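Local coordinates for putative snRNP Sm-like protein (Pyrococcus abyssi, PDB 1H64) that probably binds RNA as a heptameric ring of Sm-fold subunits, a likely archaeal counterpart of the spliceosomal snRNP core, at residues 45-48 with 53-56. Sequence-based numbering, arbitrary orientation.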
loop_
_atom_site.group_PDB
_atom_site.type_symbol
_atom_site.label_atom_id
_atom_site.label_comp_id
_atom_site.label_asym_id
_atom_site.label_seq_id
_atom_site.Cartn_x
_atom_site.Cartn_y
_atom_site.Cartn_z
ATOM N N ALA C 45 20.226 -9.648 -17.801
ATOM C CA ALA C 45 19.886 -8.368 -17.198
ATOM C C ALA C 45 20.975 -7.698 -16.380
ATOM O O ALA C 45 21.907 -8.343 -15.898
ATOM C CB ALA C 45 18.629 -8.532 -16.317
ATOM N N GLU C 46 20.803 -6.391 -16.210
ATOM C CA GLU C 46 21.698 -5.578 -15.409
ATOM C C GLU C 46 20.882 -4.558 -14.607
ATOM O O GLU C 46 19.913 -3.976 -15.108
ATOM C CB GLU C 46 22.721 -4.869 -16.304
ATOM C CG GLU C 46 22.125 -3.973 -17.373
ATOM C CD GLU C 46 22.967 -3.945 -18.646
ATOM O OE1 GLU C 46 23.033 -4.981 -19.340
ATOM O OE2 GLU C 46 23.561 -2.892 -18.949
ATOM N N MET C 47 21.252 -4.381 -13.346
ATOM C CA MET C 47 20.594 -3.405 -12.499
ATOM C C MET C 47 21.381 -2.112 -12.653
ATOM O O MET C 47 22.614 -2.089 -12.500
ATOM C CB MET C 47 20.603 -3.868 -11.043
ATOM C CG MET C 47 20.105 -2.819 -10.070
ATOM S SD MET C 47 20.355 -3.360 -8.372
ATOM C CE MET C 47 19.244 -4.765 -8.311
ATOM N N ILE C 48 20.679 -1.038 -12.984
ATOM C CA ILE C 48 21.315 0.253 -13.169
ATOM C C ILE C 48 20.939 1.204 -12.038
ATOM O O ILE C 48 19.760 1.358 -11.716
ATOM C CB ILE C 48 20.900 0.884 -14.514
ATOM C CG1 ILE C 48 21.352 -0.021 -15.670
ATOM C CG2 ILE C 48 21.484 2.276 -14.645
ATOM C CD1 ILE C 48 22.834 -0.318 -15.676
ATOM N N VAL C 53 26.062 0.199 -13.941
ATOM C CA VAL C 53 25.737 -1.203 -13.711
ATOM C C VAL C 53 26.243 -1.647 -12.341
ATOM O O VAL C 53 27.444 -1.581 -12.058
ATOM C CB VAL C 53 26.382 -2.088 -14.800
ATOM C CG1 VAL C 53 26.118 -3.563 -14.515
ATOM C CG2 VAL C 53 25.849 -1.690 -16.165
ATOM N N VAL C 54 25.339 -2.115 -11.486
ATOM C CA VAL C 54 25.764 -2.552 -10.163
ATOM C C VAL C 54 25.513 -4.031 -9.904
ATOM O O VAL C 54 25.965 -4.574 -8.892
ATOM C CB VAL C 54 25.112 -1.687 -9.051
ATOM C CG1 VAL C 54 25.532 -0.237 -9.229
ATOM C CG2 VAL C 54 23.592 -1.817 -9.090
ATOM N N LYS C 55 24.809 -4.682 -10.829
ATOM C CA LYS C 55 24.515 -6.110 -10.737
ATOM C C LYS C 55 24.142 -6.647 -12.123
ATOM O O LYS C 55 23.695 -5.897 -12.996
ATOM C CB LYS C 55 23.348 -6.378 -9.770
ATOM C CG LYS C 55 23.606 -6.047 -8.302
ATOM C CD LYS C 55 24.071 -7.260 -7.491
ATOM C CE LYS C 55 22.932 -8.248 -7.259
ATOM N NZ LYS C 55 23.201 -9.209 -6.140
ATOM N N ARG C 56 24.344 -7.943 -12.325
ATOM C CA ARG C 56 23.989 -8.581 -13.583
ATOM C C ARG C 56 23.324 -9.892 -13.249
ATOM O O ARG C 56 23.646 -10.530 -12.243
ATOM C CB ARG C 56 25.216 -8.809 -14.477
ATOM C CG ARG C 56 25.646 -7.551 -15.208
ATOM C CD ARG C 56 26.828 -7.774 -16.140
ATOM N NE ARG C 56 27.312 -6.499 -16.659
ATOM C CZ ARG C 56 28.511 -6.311 -17.199
ATOM N NH1 ARG C 56 29.364 -7.320 -17.304
ATOM N NH2 ARG C 56 28.863 -5.104 -17.611
#
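Met47 sets CG anti to its backbone N (chi1 172°) and runs on extended to the sulfur, while Val54 turns CG2 between its own backbone N and carbonyl carbon; the two side chains cross at a slant, with SD of Met47 3.7 Å from CG2 of Val54. A long, unbranched and flexible methionine suits this place, since beyond Val54 it also packs on Phe25 and Phe27 of strand 25-34 and on Ile20 of a neighbouring subunit. Beside it, CB of Lys55 rests 3.9 Å from CB of Met47, after which the lysine chain bends away; its length suits it to pack on Leu18 of that neighbouring subunit and carry NZ to a long, weak ion pair with Glu26 of the same subunit.

Strands 45-49 and 52-57 form a beta hairpin in the strongly bent antiparallel sheet of the Sm fold. Its pairing is interrupted by a beta bulge: Val54 is an extra residue, whose psi of -8° leaves the extended range, so that Val54 and Lys55 together face Met47. Val54 N gives a nearly straight bond of 2.9 Å to Met47 O (171° at the hydrogen), whereas Met47 N reaches Lys55 O, also at 2.9 Å, from above the carbonyl plane.

The other face carries Glu46, Ile48, Val53 and Arg56. Here CD1 of Ile48 curls back against CG2 of Val53 at 3.3 Å, tighter than usual for two methyls; beta-branched residues suit such extended backbones. OE2 of Glu46 lies 3.8 Å from CG2 of Val53, and CB of Glu46 faces CG of Arg56 at 4.1 Å. The carboxylate of Glu46 and the guanidinium of Arg56 come near without contact, which may give a mild attraction; charged ends on aliphatic stems suit this partly exposed surface.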